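Salicylate 5-hydroxylase, large oxygenase component (Ralstonia sp., PDB 7C8Z) catalyses the 5-hydroxylation of salicylate to gentisate as the oxygenase component of a multicomponent enzyme, using a [2Fe-2S] cluster and a mononuclear iron. Local coordinates at residues N66-V71 and K175-A180; V105-C110 and A187-D192. All blocks are in the same frame, centred on the assembly; numbering follows the deposited sequence.

Contact 1: residues N66-V71 and K175-A180; sequences NHWCYV and KLKVAA
In the antiparallel sheet of the Rieske domain, the indole of W68 lies against K177 and A179, two strands away. The segments 66-71 and 175-180 are not neighbours in that sheet, because strand 184-188 runs between 69-73 and 175-181. Accordingly no hydrogen bond joins them, and the closest CA atoms, those of W68 and A179, are 8.0 Å apart. The bridging is done by the tryptophan ring, which also touches S188 of the strand it spans. With its CG anti to the carbonyl carbon (chi1 -64°), W68 sends its six-membered ring toward strand 175-181. A179 CB sits over one face of that ring, 3.7 Å from its centroid and 16° off the ring normal, a CH-pi contact. At the ring edge, close to its plane, K177 O is 3.4 Å from W68 CZ3. The indole is also held from outside the segments: NE1, in the five-membered ring, donates to the backbone O of E194, and F199 of helix 196-211 packs edge-to-face with the ring. The ring thus ties the sheet to the chain entering that helix. K177, its CG anti to the backbone N and the chain bent beyond, crosses the indole obliquely at the CH2 corner, K177 CG lying 3.6 Å from W68 CH2.

Contact 2: residues V105-C110 and A187-D192; sequences VVENVC and ASFDHD. With FES (Fe2/s2 (inorganic) cluster), chain I.
The carboxylate oxygen OE2 of E107, 3.6 Å from CE1 of F189 across the contact, is gripped by two cations, K403 NZ of the second subunit and NH2 of R91, whose guanidinium also makes a cation-pi contact with F189 and so serves both sides of the pair. The other oxygen, OE1, accepts from Q402 NE2 of that second subunit, so both ends of the carboxylate are engaged. E107 reaches this position with CG anti to its backbone N (chi1 -179°) and an extended chain beyond. Its side chain and that of F189 cross at about a right angle, with the carboxylate and ring planes 58° apart; OE2 approaches the phenyl obliquely. Deeper in the sheet the contact is apolar: V105 CG1 is 3.9 Å from A187 CB, reaching past strand 175-181, which lies between the two strands. I88 of strand 82-88 packs on both A187 and F189. In the other direction, segment 105-110 ends at C110, one of the residues that form the pocket of the [2Fe-2S] cluster, with its SG 2.7 Å from FE2 and anti to the backbone N. With two cations on one oxygen, E107 is probably held ionised, and its bonds across the interface tie the strand that leads to the cluster to the neighbouring subunit.

Both contacts belong to the Rieske-domain sheet, and each skips one strand: contact 1 spans 184-188, contact 2 spans 175-181. Their segments alternate along the chain and join directly, with C69 N 2.8 Å from A187 O, a probable backbone hydrogen bond between adjacent strands. Strand alternation puts them on opposite faces. A179 turns toward the tryptophan of contact 1, whereas L176 and V178 touch V105 of contact 2. Contact 1 is partly buried, rests on an aromatic ring and meets no other chain. Contact 2 is buried; its apolar base gives way to a charged cluster at the subunit interface, and one of its segments continues to the iron-sulfur site.

Contact 1: residues N66-V71 and K175-A180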
ATOM      1  N   ASN A  66       6.672 -34.428  -1.538  1.00 49.90           N
ATOM      2  CA  ASN A  66       5.886 -35.436  -2.249  1.00 53.82           C
ATOM      3  C   ASN A  66       5.259 -34.906  -3.533  1.00 59.38           C
ATOM      4  O   ASN A  66       4.314 -35.507  -4.054  1.00 66.43           O
ATOM      5  CB  ASN A  66       4.794 -36.027  -1.349  1.00 50.18           C
ATOM      6  CG  ASN A  66       5.361 -36.842  -0.204  1.00 61.39           C
ATOM      7  OD1 ASN A  66       5.191 -36.491   0.964  1.00 61.71           O
ATOM      8  ND2 ASN A  66       6.042 -37.940  -0.532  1.00 50.36           N
ATOM      9  N   HIS A  67       5.765 -33.800  -4.075  1.00 48.48           N
ATOM     10  CA  HIS A  67       5.166 -33.233  -5.273  1.00 52.74           C
ATOM     11  C   HIS A  67       6.239 -32.614  -6.148  1.00 48.50           C
ATOM     12  O   HIS A  67       7.181 -31.998  -5.645  1.00 39.40           O
ATOM     13  CB  HIS A  67       4.114 -32.175  -4.927  1.00 53.11           C
ATOM     14  CG  HIS A  67       2.892 -32.736  -4.278  1.00 45.12           C
ATOM     15  ND1 HIS A  67       2.778 -32.880  -2.912  1.00 44.01           N
ATOM     16  CD2 HIS A  67       1.737 -33.204  -4.805  1.00 47.19           C
ATOM     17  CE1 HIS A  67       1.602 -33.409  -2.626  1.00 46.98           C
ATOM     18  NE2 HIS A  67       0.950 -33.613  -3.757  1.00 47.67           N
ATOM     19  N   TRP A  68       6.078 -32.775  -7.457  1.00 53.04           N
ATOM     20  CA  TRP A  68       6.855 -32.025  -8.429  1.00 54.07           C
ATOM     21  C   TRP A  68       6.129 -30.718  -8.695  1.00 51.50           C
ATOM     22  O   TRP A  68       4.926 -30.718  -8.974  1.00 73.93           O
ATOM     23  CB  TRP A  68       7.022 -32.802  -9.735  1.00 44.35           C
ATOM     24  CG  TRP A  68       7.804 -34.064  -9.621  1.00 42.85           C
ATOM     25  CD1 TRP A  68       7.302 -35.324  -9.519  1.00 54.17           C
ATOM     26  CD2 TRP A  68       9.230 -34.198  -9.626  1.00 42.81           C
ATOM     27  NE1 TRP A  68       8.327 -36.237  -9.451  1.00 59.19           N
ATOM     28  CE2 TRP A  68       9.521 -35.569  -9.516  1.00 39.06           C
ATOM     29  CE3 TRP A  68      10.289 -33.289  -9.711  1.00 50.65           C
ATOM     30  CZ2 TRP A  68      10.824 -36.056  -9.488  1.00 40.77           C
ATOM     31  CZ3 TRP A  68      11.582 -33.772  -9.683  1.00 42.34           C
ATOM     32  CH2 TRP A  68      11.839 -35.145  -9.571  1.00 52.98           C
ATOM     33  N   CYS A  69       6.854 -29.613  -8.615  1.00 39.28           N
ATOM     34  CA  CYS A  69       6.282 -28.304  -8.871  1.00 35.63           C
ATOM     35  C   CYS A  69       6.990 -27.686 -10.065  1.00 38.78           C
ATOM     36  O   CYS A  69       8.193 -27.888 -10.264  1.00 39.39           O
ATOM     37  CB  CYS A  69       6.400 -27.394  -7.648  1.00 41.74           C
ATOM     38  SG  CYS A  69       5.447 -27.976  -6.225  1.00 44.50           S
ATOM     39  N   TYR A  70       6.227 -26.957 -10.868  1.00 36.34           N
ATOM     40  CA  TYR A  70       6.729 -26.410 -12.120  1.00 29.69           C
ATOM     41  C   TYR A  70       7.767 -25.327 -11.852  1.00 45.11           C
ATOM     42  O   TYR A  70       7.594 -24.484 -10.966  1.00 44.44           O
ATOM     43  CB  TYR A  70       5.560 -25.843 -12.929  1.00 26.75           C
ATOM     44  CG  TYR A  70       5.926 -25.143 -14.215  1.00 41.84           C
ATOM     45  CD1 TYR A  70       6.094 -25.859 -15.392  1.00 43.40           C
ATOM     46  CD2 TYR A  70       6.072 -23.761 -14.262  1.00 47.55           C
ATOM     47  CE1 TYR A  70       6.413 -25.222 -16.572  1.00 51.19           C
ATOM     48  CE2 TYR A  70       6.396 -23.118 -15.440  1.00 39.13           C
ATOM     49  CZ  TYR A  70       6.562 -23.855 -16.592  1.00 42.08           C
ATOM     50  OH  TYR A  70       6.880 -23.235 -17.777  1.00 44.59           O
ATOM     51  N   VAL A  71       8.868 -25.371 -12.599  1.00 42.42           N
ATOM     52  CA  VAL A  71       9.870 -24.316 -12.530  1.00 34.31           C
ATOM     53  C   VAL A  71      10.182 -23.689 -13.884  1.00 36.13           C
ATOM     54  O   VAL A  71      10.768 -22.593 -13.914  1.00 37.18           O
ATOM     55  CB  VAL A  71      11.173 -24.807 -11.862  1.00 43.03           C
ATOM     56  CG1 VAL A  71      10.906 -25.247 -10.427  1.00 45.45           C
ATOM     57  CG2 VAL A  71      11.809 -25.921 -12.662  1.00 44.47           C
ATOM     58  N   LYS A 175      19.956 -28.177  -2.670  1.00 36.17           N
ATOM     59  CA  LYS A 175      19.714 -28.668  -4.017  1.00 37.38           C
ATOM     60  C   LYS A 175      18.366 -29.370  -4.089  1.00 43.62           C
ATOM     61  O   LYS A 175      17.967 -30.074  -3.157  1.00 44.41           O
ATOM     62  CB  LYS A 175      20.808 -29.642  -4.453  1.00 37.30           C
ATOM     63  CG  LYS A 175      22.223 -29.161  -4.239  1.00 43.99           C
ATOM     64  CD  LYS A 175      23.195 -30.274  -4.557  1.00 49.39           C
ATOM     65  CE  LYS A 175      24.604 -29.926  -4.145  1.00 58.71           C
ATOM     66  NZ  LYS A 175      25.566 -30.953  -4.639  1.00 65.23           N
ATOM     67  N   LEU A 176      17.692 -29.205  -5.222  1.00 44.74           N
ATOM     68  CA  LEU A 176      16.402 -29.822  -5.480  1.00 43.90           C
ATOM     69  C   LEU A 176      16.559 -30.852  -6.589  1.00 44.66           C
ATOM     70  O   LEU A 176      17.423 -30.719  -7.459  1.00 57.38           O
ATOM     71  CB  LEU A 176      15.356 -28.780  -5.886  1.00 40.92           C
ATOM     72  CG  LEU A 176      14.789 -27.897  -4.775  1.00 53.12           C
ATOM     73  CD1 LEU A 176      15.761 -26.774  -4.429  1.00 39.84           C
ATOM     74  CD2 LEU A 176      13.430 -27.331  -5.186  1.00 40.46           C
ATOM     75  N   LYS A 177      15.726 -31.885  -6.552  1.00 45.62           N
ATOM     76  CA  LYS A 177      15.717 -32.850  -7.638  1.00 40.86           C
ATOM     77  C   LYS A 177      14.943 -32.273  -8.812  1.00 52.23           C
ATOM     78  O   LYS A 177      13.969 -31.538  -8.626  1.00 61.61           O
ATOM     79  CB  LYS A 177      15.110 -34.179  -7.188  1.00 44.57           C
ATOM     80  CG  LYS A 177      15.217 -35.281  -8.237  1.00 65.10           C
ATOM     81  CD  LYS A 177      15.576 -36.632  -7.631  1.00 65.89           C
ATOM     82  CE  LYS A 177      14.349 -37.356  -7.113  1.00 59.84           C
ATOM     83  NZ  LYS A 177      13.924 -38.441  -8.034  1.00 63.06           N
ATOM     84  N   VAL A 178      15.397 -32.585 -10.023  1.00 55.54           N
ATOM     85  CA  VAL A 178      14.908 -31.954 -11.242  1.00 55.64           C
ATOM     86  C   VAL A 178      14.366 -33.031 -12.172  1.00 56.35           C
ATOM     87  O   VAL A 178      14.982 -34.090 -12.336  1.00 70.67           O
ATOM     88  CB  VAL A 178      16.019 -31.138 -11.937  1.00 45.07           C
ATOM     89  CG1 VAL A 178      15.471 -30.423 -13.155  1.00 38.40           C
ATOM     90  CG2 VAL A 178      16.626 -30.141 -10.964  1.00 44.78           C
ATOM     91  N   ALA A 179      13.208 -32.765 -12.777  1.00 52.96           N
ATOM     92  CA  ALA A 179      12.612 -33.658 -13.766  1.00 46.17           C
ATOM     93  C   ALA A 179      12.257 -32.833 -14.996  1.00 44.50           C
ATOM     94  O   ALA A 179      11.385 -31.961 -14.934  1.00 53.03           O
ATOM     95  CB  ALA A 179      11.377 -34.362 -13.206  1.00 38.02           C
ATOM     96  N   ALA A 180      12.942 -33.092 -16.102  1.00 37.11           N
ATOM     97  CA  ALA A 180      12.672 -32.427 -17.366  1.00 45.22           C
ATOM     98  C   ALA A 180      12.135 -33.433 -18.375  1.00 45.82           C
ATOM     99  O   ALA A 180      12.628 -34.560 -18.465  1.00 52.69           O
ATOM    100  CB  ALA A 180      13.928 -31.744 -17.913  1.00 50.55           C
TER

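Contact 2: residues V105-C110 and A187-D192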
ATOM      1  N   VAL A 105      18.524 -27.116 -10.257  1.00 36.00           N
ATOM      2  CA  VAL A 105      17.613 -26.227  -9.546  1.00 30.44           C
ATOM      3  C   VAL A 105      18.073 -26.148  -8.100  1.00 39.02           C
ATOM      4  O   VAL A 105      18.109 -27.166  -7.399  1.00 48.45           O
ATOM      5  CB  VAL A 105      16.153 -26.695  -9.628  1.00 41.10           C
ATOM      6  CG1 VAL A 105      15.300 -25.925  -8.627  1.00 38.43           C
ATOM      7  CG2 VAL A 105      15.627 -26.504 -11.037  1.00 41.84           C
ATOM      8  N   VAL A 106      18.427 -24.943  -7.657  1.00 45.56           N
ATOM      9  CA  VAL A 106      18.947 -24.736  -6.312  1.00 35.49           C
ATOM     10  C   VAL A 106      18.093 -23.695  -5.602  1.00 41.10           C
ATOM     11  O   VAL A 106      17.416 -22.878  -6.224  1.00 48.51           O
ATOM     12  CB  VAL A 106      20.425 -24.306  -6.323  1.00 32.99           C
ATOM     13  CG1 VAL A 106      21.268 -25.337  -7.059  1.00 27.07           C
ATOM     14  CG2 VAL A 106      20.565 -22.922  -6.955  1.00 25.09           C
ATOM     15  N   GLU A 107      18.138 -23.725  -4.276  1.00 31.67           N
ATOM     16  CA  GLU A 107      17.386 -22.760  -3.490  1.00 30.87           C
ATOM     17  C   GLU A 107      18.125 -21.426  -3.442  1.00 33.84           C
ATOM     18  O   GLU A 107      19.336 -21.379  -3.224  1.00 31.46           O
ATOM     19  CB  GLU A 107      17.149 -23.290  -2.077  1.00 29.49           C
ATOM     20  CG  GLU A 107      16.352 -22.343  -1.198  1.00 34.92           C
ATOM     21  CD  GLU A 107      15.655 -23.048  -0.057  1.00 37.63           C
ATOM     22  OE1 GLU A 107      14.707 -22.463   0.506  1.00 39.92           O
ATOM     23  OE2 GLU A 107      16.056 -24.182   0.278  1.00 49.92           O
ATOM     24  N   ASN A 108      17.379 -20.337  -3.646  1.00 46.36           N
ATOM     25  CA  ASN A 108      17.937 -18.988  -3.691  1.00 39.53           C
ATOM     26  C   ASN A 108      18.153 -18.439  -2.287  1.00 39.29           C
ATOM     27  O   ASN A 108      17.699 -17.335  -1.971  1.00 33.92           O
ATOM     28  CB  ASN A 108      17.009 -18.059  -4.486  1.00 50.25           C
ATOM     29  CG  ASN A 108      17.645 -16.709  -4.808  1.00 42.79           C
ATOM     30  OD1 ASN A 108      18.843 -16.506  -4.620  1.00 54.33           O
ATOM     31  ND2 ASN A 108      16.834 -15.780  -5.290  1.00 35.95           N
ATOM     32  N   VAL A 109      18.839 -19.202  -1.438  1.00 37.69           N
ATOM     33  CA  VAL A 109      19.145 -18.796  -0.070  1.00 37.22           C
ATOM     34  C   VAL A 109      20.598 -19.143   0.214  1.00 38.07           C
ATOM     35  O   VAL A 109      21.030 -20.269  -0.050  1.00 54.67           O
ATOM     36  CB  VAL A 109      18.225 -19.482   0.958  1.00 42.11           C
ATOM     37  CG1 VAL A 109      18.633 -19.105   2.372  1.00 31.38           C
ATOM     38  CG2 VAL A 109      16.776 -19.115   0.704  1.00 34.12           C
ATOM     39  N   CYS A 110      21.347 -18.189   0.756  1.00 31.42           N
ATOM     40  CA  CYS A 110      22.756 -18.439   0.988  1.00 33.09           C
ATOM     41  C   CYS A 110      22.971 -19.280   2.241  1.00 46.72           C
ATOM     42  O   CYS A 110      22.140 -19.326   3.149  1.00 60.93           O
ATOM     43  CB  CYS A 110      23.535 -17.142   1.128  1.00 38.92           C
ATOM     44  SG  CYS A 110      25.234 -17.493   1.625  1.00 53.17           S
ATOM     45  N   ALA A 187      10.546 -29.471 -10.522  1.00 41.37           N
ATOM     46  CA  ALA A 187      11.552 -29.696  -9.498  1.00 45.76           C
ATOM     47  C   ALA A 187      10.850 -30.060  -8.200  1.00 44.49           C
ATOM     48  O   ALA A 187       9.628 -29.939  -8.074  1.00 50.22           O
ATOM     49  CB  ALA A 187      12.453 -28.468  -9.314  1.00 47.90           C
ATOM     50  N   SER A 188      11.641 -30.507  -7.230  1.00 35.53           N
ATOM     51  CA  SER A 188      11.076 -30.902  -5.951  1.00 38.96           C
ATOM     52  C   SER A 188      12.140 -30.824  -4.870  1.00 48.49           C
ATOM     53  O   SER A 188      13.276 -31.264  -5.075  1.00 50.47           O
ATOM     54  CB  SER A 188      10.503 -32.324  -6.028  1.00 46.35           C
ATOM     55  OG  SER A 188      10.089 -32.789  -4.756  1.00 45.76           O
ATOM     56  N   PHE A 189      11.757 -30.265  -3.720  1.00 45.30           N
ATOM     57  CA  PHE A 189      12.638 -30.308  -2.559  1.00 52.19           C
ATOM     58  C   PHE A 189      12.762 -31.730  -2.041  1.00 60.58           C
ATOM     59  O   PHE A 189      13.856 -32.175  -1.673  1.00 77.08           O
ATOM     60  CB  PHE A 189      12.111 -29.392  -1.451  1.00 37.42           C
ATOM     61  CG  PHE A 189      12.313 -27.929  -1.716  1.00 39.15           C
ATOM     62  CD1 PHE A 189      13.543 -27.336  -1.492  1.00 41.17           C
ATOM     63  CD2 PHE A 189      11.264 -27.141  -2.165  1.00 37.40           C
ATOM     64  CE1 PHE A 189      13.731 -25.991  -1.719  1.00 37.60           C
ATOM     65  CE2 PHE A 189      11.444 -25.793  -2.400  1.00 48.90           C
ATOM     66  CZ  PHE A 189      12.682 -25.217  -2.178  1.00 55.17           C
ATOM     67  N   ASP A 190      11.649 -32.454  -2.014  1.00 55.24           N
ATOM     68  CA  ASP A 190      11.648 -33.848  -1.602  1.00 57.19           C
ATOM     69  C   ASP A 190      12.412 -34.681  -2.620  1.00 71.63           C
ATOM     70  O   ASP A 190      12.016 -34.766  -3.787  1.00 74.40           O
ATOM     71  CB  ASP A 190      10.210 -34.345  -1.472  1.00 60.75           C
ATOM     72  CG  ASP A 190      10.112 -35.672  -0.760  1.00 60.29           C
ATOM     73  OD1 ASP A 190      11.163 -36.243  -0.400  1.00 63.35           O
ATOM     74  OD2 ASP A 190       8.975 -36.146  -0.567  1.00 68.06           O
ATOM     75  N   HIS A 191      13.509 -35.290  -2.181  1.00 60.45           N
ATOM     76  CA  HIS A 191      14.309 -36.133  -3.056  1.00 56.58           C
ATOM     77  C   HIS A 191      13.828 -37.576  -3.072  1.00 57.55           C
ATOM     78  O   HIS A 191      14.246 -38.342  -3.947  1.00 67.22           O
ATOM     79  CB  HIS A 191      15.779 -36.060  -2.658  1.00 61.02           C
ATOM     80  CG  HIS A 191      16.461 -34.829  -3.160  1.00 63.36           C
ATOM     81  ND1 HIS A 191      17.073 -34.767  -4.394  1.00 67.03           N
ATOM     82  CD2 HIS A 191      16.603 -33.600  -2.608  1.00 55.78           C
ATOM     83  CE1 HIS A 191      17.578 -33.560  -4.572  1.00 64.61           C
ATOM     84  NE2 HIS A 191      17.305 -32.832  -3.505  1.00 58.83           N
ATOM     85  N   ASP A 192      12.978 -37.962  -2.119  1.00 54.69           N
ATOM     86  CA  ASP A 192      12.315 -39.259  -2.135  1.00 67.46           C
ATOM     87  C   ASP A 192      10.939 -39.180  -2.781  1.00 71.59           C
ATOM     88  O   ASP A 192      10.026 -39.925  -2.407  1.00 82.30           O
ATOM     89  CB  ASP A 192      12.213 -39.818  -0.716  1.00 65.06           C
ATOM     90  CG  ASP A 192      13.535 -39.760   0.028  1.00 79.64           C
ATOM     91  OD1 ASP A 192      14.550 -40.244  -0.520  1.00 77.22           O
ATOM     92  OD2 ASP A 192      13.562 -39.228   1.160  1.00 79.29           O
TER
HETATM   93 FE1  FES I 501      27.389 -13.795   4.038  1.00 37.90          FE
HETATM   94 FE2  FES I 501      26.113 -14.955   1.489  1.00 73.39          FE
HETATM   95  S1  FES I 501      28.161 -14.497   2.105  1.00 41.51           S
HETATM   96  S2  FES I 501      25.343 -14.249   3.397  1.00 39.40           S